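Local coordinates for 39 kDa initiator binding protein (PDB 1PP7) that binds the initiator (Inr) core-promoter element of Trichomonas vaginalis genes through this N-terminal DNA-binding domain, probably helping to direct transcription initiation, at residues Ala91-Gln96 with Gln104-Gly109; Met40-Leu45 with Leu57-Asp62. All coordinates share one frame; numbering follows the deposited sequence.

Contact 1 of 2, residues Ala91-Gln96 with Gln104-Gly109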
loop_
_atom_site.group_PDB
_atom_site.type_symbol
_atom_site.label_atom_id
_atom_site.label_comp_id
_atom_site.label_asym_id
_atom_site.label_seq_id
_atom_site.Cartn_x
_atom_site.Cartn_y
_atom_site.Cartn_z
ATOM N N ALA C 91 -0.646 11.820 -6.484
ATOM C CA ALA C 91 -1.650 12.639 -5.801
ATOM C C ALA C 91 -2.328 12.049 -4.573
ATOM O O ALA C 91 -3.581 12.159 -4.396
ATOM C CB ALA C 91 -2.745 13.155 -6.848
ATOM N N PHE C 92 -1.511 11.388 -3.754
ATOM C CA PHE C 92 -1.991 10.875 -2.474
ATOM C C PHE C 92 -1.755 12.092 -1.575
ATOM O O PHE C 92 -0.819 12.859 -1.745
ATOM C CB PHE C 92 -1.217 9.649 -2.022
ATOM C CG PHE C 92 -1.698 8.388 -2.668
ATOM C CD1 PHE C 92 -2.593 7.542 -2.000
ATOM C CD2 PHE C 92 -1.339 8.096 -4.004
ATOM C CE1 PHE C 92 -3.129 6.433 -2.648
ATOM C CE2 PHE C 92 -1.853 7.005 -4.664
ATOM C CZ PHE C 92 -2.752 6.159 -3.998
ATOM N N GLU C 93 -2.681 12.336 -0.687
ATOM C CA GLU C 93 -2.543 13.481 0.142
ATOM C C GLU C 93 -2.394 13.050 1.587
ATOM O O GLU C 93 -3.247 12.348 2.148
ATOM C CB GLU C 93 -3.752 14.367 -0.091
ATOM C CG GLU C 93 -4.059 15.365 1.021
ATOM C CD GLU C 93 -5.327 16.173 0.671
ATOM O OE1 GLU C 93 -6.162 15.635 -0.106
ATOM O OE2 GLU C 93 -5.485 17.312 1.157
ATOM N N GLN C 94 -1.271 13.447 2.171
ATOM C CA GLN C 94 -0.941 13.120 3.531
ATOM C C GLN C 94 -1.793 13.951 4.504
ATOM O O GLN C 94 -1.871 15.190 4.401
ATOM C CB GLN C 94 0.536 13.385 3.791
ATOM C CG GLN C 94 0.933 12.788 5.119
ATOM C CD GLN C 94 2.402 12.774 5.330
ATOM O OE1 GLN C 94 3.156 12.856 4.375
ATOM N NE2 GLN C 94 2.829 12.662 6.585
ATOM N N LEU C 95 -2.411 13.256 5.440
ATOM C CA LEU C 95 -3.263 13.874 6.434
ATOM C C LEU C 95 -2.628 13.844 7.856
ATOM O O LEU C 95 -3.222 14.313 8.817
ATOM C CB LEU C 95 -4.619 13.155 6.444
ATOM C CG LEU C 95 -5.252 13.046 5.061
ATOM C CD1 LEU C 95 -6.472 12.195 5.214
ATOM C CD2 LEU C 95 -5.573 14.451 4.409
ATOM N N GLN C 96 -1.432 13.281 7.975
ATOM C CA GLN C 96 -0.763 13.217 9.270
ATOM C C GLN C 96 0.752 12.962 9.193
ATOM O O GLN C 96 1.248 12.144 8.350
ATOM C CB GLN C 96 -1.407 12.162 10.139
ATOM C CG GLN C 96 -0.844 12.107 11.545
ATOM C CD GLN C 96 -0.883 10.689 12.154
ATOM O OE1 GLN C 96 0.039 9.899 11.953
ATOM N NE2 GLN C 96 -1.957 10.366 12.879
ATOM N N GLN C 104 -0.940 8.903 7.747
ATOM C CA GLN C 104 -2.331 8.732 7.294
ATOM C C GLN C 104 -2.536 9.373 5.977
ATOM O O GLN C 104 -1.895 10.391 5.689
ATOM C CB GLN C 104 -3.289 9.349 8.274
ATOM C CG GLN C 104 -4.080 8.328 9.034
ATOM C CD GLN C 104 -4.761 8.926 10.203
ATOM O OE1 GLN C 104 -5.518 9.902 10.055
ATOM N NE2 GLN C 104 -4.500 8.360 11.402
ATOM N N TRP C 105 -3.469 8.811 5.193
ATOM C CA TRP C 105 -3.706 9.262 3.824
ATOM C C TRP C 105 -5.087 9.199 3.232
ATOM O O TRP C 105 -5.917 8.462 3.705
ATOM C CB TRP C 105 -2.844 8.448 2.846
ATOM C CG TRP C 105 -1.424 8.457 3.172
ATOM C CD1 TRP C 105 -0.828 7.795 4.193
ATOM C CD2 TRP C 105 -0.402 9.231 2.537
ATOM N NE1 TRP C 105 0.477 8.107 4.249
ATOM C CE2 TRP C 105 0.785 8.987 3.243
ATOM C CE3 TRP C 105 -0.377 10.098 1.449
ATOM C CZ2 TRP C 105 2.010 9.586 2.898
ATOM C CZ3 TRP C 105 0.824 10.699 1.104
ATOM C CH2 TRP C 105 2.005 10.439 1.833
ATOM N N LYS C 106 -5.257 9.930 2.114
ATOM C CA LYS C 106 -6.476 9.958 1.311
ATOM C C LYS C 106 -6.086 10.371 -0.112
ATOM O O LYS C 106 -5.025 10.929 -0.339
ATOM C CB LYS C 106 -7.537 10.907 1.889
ATOM C CG LYS C 106 -7.749 12.229 1.145
ATOM C CD LYS C 106 -7.921 13.370 2.122
ATOM C CE LYS C 106 -8.850 14.496 1.604
ATOM N NZ LYS C 106 -8.374 15.248 0.426
ATOM N N ARG C 107 -6.940 10.094 -1.086
ATOM C CA ARG C 107 -6.635 10.418 -2.484
ATOM C C ARG C 107 -7.993 10.370 -3.124
ATOM O O ARG C 107 -8.757 9.440 -2.869
ATOM C CB ARG C 107 -5.716 9.354 -3.087
ATOM C CG ARG C 107 -5.390 9.609 -4.564
ATOM C CD ARG C 107 -4.917 8.361 -5.291
ATOM N NE ARG C 107 -4.306 8.645 -6.587
ATOM C CZ ARG C 107 -4.538 7.943 -7.711
ATOM N NH1 ARG C 107 -5.385 6.908 -7.736
ATOM N NH2 ARG C 107 -3.884 8.251 -8.810
ATOM N N SER C 108 -8.332 11.344 -3.951
ATOM C CA SER C 108 -9.683 11.344 -4.498
ATOM C C SER C 108 -10.028 10.076 -5.328
ATOM O O SER C 108 -9.269 9.642 -6.181
ATOM C CB SER C 108 -9.924 12.662 -5.272
ATOM O OG SER C 108 -9.275 12.614 -6.533
ATOM N N GLY C 109 -11.174 9.471 -5.032
ATOM C CA GLY C 109 -11.595 8.278 -5.733
ATOM C C GLY C 109 -10.859 7.012 -5.289
ATOM O O GLY C 109 -10.933 5.958 -5.951
#
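Arg107 lays its aliphatic chain across the ring of Phe92 at the open end of the beta hairpin of strands 93-99 and 102-106. Its CB meets Phe92 CD1, and CG turns to the carbonyl O of Ala91, 3.1 Å away. CD then sits over the ring face, 3.5 Å from the Phe92 ring centroid and 20° off the normal, a CH-pi contact. With CG anti to the backbone N (chi1 178°) and the chain extended as far as NE, the guanidinium plane is turned only 6° from that of the ring. NE lies near Phe92 CE2 and hydrogen-bonds to the carbonyl of Leu90, while NH2 reaches Asp118 O.

The hairpin itself is held by backbone bonds. Glu93 and Lys106 form an antiparallel hydrogen-bonded pair, with Glu93 N to Lys106 O at 2.8 Å and the return bond, Lys106 N to Glu93 O, at 3.1 Å; Leu95 N to Gln104 O adds another at 2.9 Å. The Glu93 and Lys106 side chains lie side by side as an ion pair, but OE1 and NZ are modelled implausibly close (2.3 Å), so its detail is doubtful. The Leu95 side chain crosses that of Lys106 at about a right angle, CD2 resting 3.5 Å from Lys106 CD. On the face bearing Gln94 and Trp105, a non-hydrogen-bonded pair, Gln94 CB stands 3.9 Å from the centroid of the indole's six-membered ring in a second CH-pi contact. Gln94 NE2 donates to a DNA phosphate, so this arm touches the sugar-phosphate backbone directly.

Strand 102-106 lies between 93-99 and 65-67 in the four-stranded antiparallel sheet, and the Trp105 ring meets that of Phe65. Ala91, with positive phi, is the C-prime residue of the Schellman motif ending helix 80-89, and Phe92 N closes it on Leu87 O; Phe92 and Trp105 both pack on Leu87.

Contact 2 of 2, residues Met40-Leu45 with Leu57-Asp62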
loop_
_atom_site.group_PDB
_atom_site.type_symbol
_atom_site.label_atom_id
_atom_site.label_comp_id
_atom_site.label_asym_id
_atom_site.label_seq_id
_atom_site.Cartn_x
_atom_site.Cartn_y
_atom_site.Cartn_z
ATOM N N MET C 40 -4.859 -3.200 -3.997
ATOM C CA MET C 40 -5.033 -4.648 -3.773
ATOM C C MET C 40 -4.440 -5.033 -2.433
ATOM O O MET C 40 -4.909 -5.945 -1.830
ATOM C CB MET C 40 -4.312 -5.475 -4.811
ATOM C CG MET C 40 -4.861 -5.282 -6.173
ATOM S SD MET C 40 -3.892 -6.219 -7.402
ATOM C CE MET C 40 -3.190 -4.886 -8.526
ATOM N N LEU C 41 -3.397 -4.334 -1.997
ATOM C CA LEU C 41 -2.713 -4.658 -0.765
ATOM C C LEU C 41 -3.629 -4.368 0.407
ATOM O O LEU C 41 -3.847 -5.185 1.252
ATOM C CB LEU C 41 -1.456 -3.804 -0.630
ATOM C CG LEU C 41 -0.195 -4.566 -0.287
ATOM C CD1 LEU C 41 0.666 -3.778 0.683
ATOM C CD2 LEU C 41 -0.588 -5.896 0.325
ATOM N N LEU C 42 -4.162 -3.160 0.385
ATOM C CA LEU C 42 -5.085 -2.613 1.345
ATOM C C LEU C 42 -6.305 -3.546 1.422
ATOM O O LEU C 42 -6.722 -3.989 2.515
ATOM C CB LEU C 42 -5.465 -1.254 0.815
ATOM C CG LEU C 42 -5.567 0.021 1.627
ATOM C CD1 LEU C 42 -5.036 -0.092 3.017
ATOM C CD2 LEU C 42 -4.894 1.084 0.824
ATOM N N THR C 43 -6.854 -3.873 0.258
ATOM C CA THR C 43 -7.999 -4.741 0.169
ATOM C C THR C 43 -7.695 -6.077 0.836
ATOM O O THR C 43 -8.488 -6.589 1.664
ATOM C CB THR C 43 -8.396 -4.981 -1.290
ATOM O OG1 THR C 43 -8.869 -3.751 -1.868
ATOM C CG2 THR C 43 -9.532 -6.021 -1.373
ATOM N N TYR C 44 -6.542 -6.644 0.529
ATOM C CA TYR C 44 -6.267 -7.923 1.129
ATOM C C TYR C 44 -5.925 -7.868 2.621
ATOM O O TYR C 44 -6.306 -8.744 3.386
ATOM C CB TYR C 44 -5.168 -8.667 0.358
ATOM C CG TYR C 44 -4.608 -9.830 1.142
ATOM C CD1 TYR C 44 -3.500 -9.648 1.977
ATOM C CD2 TYR C 44 -5.204 -11.118 1.079
ATOM C CE1 TYR C 44 -2.983 -10.706 2.729
ATOM C CE2 TYR C 44 -4.689 -12.197 1.841
ATOM C CZ TYR C 44 -3.572 -11.985 2.665
ATOM O OH TYR C 44 -3.011 -13.005 3.415
ATOM N N LEU C 45 -5.209 -6.856 3.060
ATOM C CA LEU C 45 -4.882 -6.869 4.449
ATOM C C LEU C 45 -6.164 -6.781 5.265
ATOM O O LEU C 45 -6.216 -7.273 6.383
ATOM C CB LEU C 45 -3.896 -5.750 4.759
ATOM C CG LEU C 45 -2.496 -6.014 4.222
ATOM C CD1 LEU C 45 -1.668 -4.774 4.464
ATOM C CD2 LEU C 45 -1.846 -7.237 4.920
ATOM N N LEU C 57 -0.944 -1.123 7.232
ATOM C CA LEU C 57 -1.609 -0.629 6.053
ATOM C C LEU C 57 -3.063 -1.038 6.218
ATOM O O LEU C 57 -3.402 -2.188 5.971
ATOM C CB LEU C 57 -1.020 -1.264 4.796
ATOM C CG LEU C 57 -1.529 -0.669 3.499
ATOM C CD1 LEU C 57 -1.479 0.826 3.653
ATOM C CD2 LEU C 57 -0.698 -1.170 2.303
ATOM N N SER C 58 -3.904 -0.092 6.658
ATOM C CA SER C 58 -5.339 -0.332 6.862
ATOM C C SER C 58 -6.262 0.894 6.762
ATOM O O SER C 58 -5.867 2.027 7.015
ATOM C CB SER C 58 -5.592 -1.063 8.213
ATOM O OG SER C 58 -4.977 -0.424 9.300
ATOM N N TRP C 59 -7.502 0.658 6.355
ATOM C CA TRP C 59 -8.462 1.758 6.260
ATOM C C TRP C 59 -8.900 2.195 7.660
ATOM O O TRP C 59 -9.127 1.369 8.563
ATOM C CB TRP C 59 -9.715 1.334 5.500
ATOM C CG TRP C 59 -9.482 0.981 4.053
ATOM C CD1 TRP C 59 -9.461 -0.281 3.508
ATOM C CD2 TRP C 59 -9.282 1.900 2.956
ATOM N NE1 TRP C 59 -9.266 -0.191 2.153
ATOM C CE2 TRP C 59 -9.155 1.130 1.791
ATOM C CE3 TRP C 59 -9.205 3.295 2.857
ATOM C CZ2 TRP C 59 -8.950 1.694 0.552
ATOM C CZ3 TRP C 59 -9.005 3.864 1.627
ATOM C CH2 TRP C 59 -8.876 3.064 0.486
ATOM N N ILE C 60 -9.026 3.488 7.854
ATOM C CA ILE C 60 -9.521 3.967 9.138
ATOM C C ILE C 60 -10.988 4.461 8.865
ATOM O O ILE C 60 -11.779 4.656 9.773
ATOM C CB ILE C 60 -8.561 5.053 9.725
ATOM C CG1 ILE C 60 -8.495 6.267 8.815
ATOM C CG2 ILE C 60 -7.136 4.458 9.851
ATOM C CD1 ILE C 60 -7.380 7.197 9.203
ATOM N N SER C 61 -11.339 4.635 7.599
ATOM C CA SER C 61 -12.702 5.012 7.235
ATOM C C SER C 61 -12.920 4.573 5.783
ATOM O O SER C 61 -12.030 3.929 5.193
ATOM C CB SER C 61 -12.925 6.516 7.392
ATOM O OG SER C 61 -12.160 7.269 6.472
ATOM N N ASP C 62 -14.080 4.883 5.206
ATOM C CA ASP C 62 -14.348 4.526 3.806
ATOM C C ASP C 62 -13.321 5.215 2.895
ATOM O O ASP C 62 -13.061 4.752 1.759
ATOM C CB ASP C 62 -15.750 4.986 3.347
ATOM C CG ASP C 62 -16.877 3.985 3.687
ATOM O OD1 ASP C 62 -16.610 2.751 3.796
ATOM O OD2 ASP C 62 -18.048 4.456 3.815
HETATM O O HOH W 1 -10.171 -2.088 -0.184
#
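Leu42 of helix 34-45 is wedged between Leu57 and Trp59 of strand 57-59, meeting both at about a right angle. Its CG lies over the indole face of Trp59, 4.0 Å from the centroid of the five-membered ring and 27° off the normal, a CH-pi contact displaced toward the ring's rim. One methyl, CD2, continues toward Trp59 CZ2, whereas the other, CD1, turns to Leu57 and rests 3.6 Å from Leu57 CG.

Leu57 is the strand's main apolar contribution to this interface and meets three leucines of the helix, each crosswise. Having CG anti to the backbone N (chi1 -172°) carries its branch up against the helix. There CD2 touches Leu41 CD1 at 3.4 Å and CG takes the Leu42 methyl. Nearer the backbone, Leu57 CB receives Leu45 CD1 at 3.6 Å, a methyl that also lies against the strand's Leu57 O.

A water adds a polar link beside this hydrocarbon packing: it accepts from Trp59 NE1 at 3.1 Å and donates to Thr43 OG1 at 2.7 Å. Thr43 OG1 is also hydrogen-bonded to His39 O one turn earlier, tying the water bridge to the helix backbone.

The short axes of helix 40-45 and strand 57-59 stand 77° apart and approach to 7.6 Å, so the helix runs across the edge strand of the four-stranded sheet. Phe65 of the adjoining strand 65-67 touches both Leu42 and Leu57. Helix 49-55 packs against Leu45 through Leu51 and Ile55, and helix 69-76 closes on Leu41 and Leu57 through Val75 and Val72, adding to the buried cluster round the leucines.

Overall arrangement
Along the chain, contact 2 (40-45 with 57-62) is complete before contact 1 (91-96 with 104-109) begins, and their centres lie 13 Å apart. Both belong to the initiator DNA-binding domain, a member of the helix-turn-helix clan, and both involve its four-stranded antiparallel sheet: contact 2 at outermost strand 57-59, contact 1 at the hairpin carrying the other outermost strand, 93-99. Strand 65-67 lies between them, with Phe65 packing into both, and Gln104 CD touches Ile60 CD1 at 3.3 Å. The nearest atom of contact 1 is about 3 Å from the DNA, that of contact 2 about 10 Å, where it joins sheet to helix in the domain's interior.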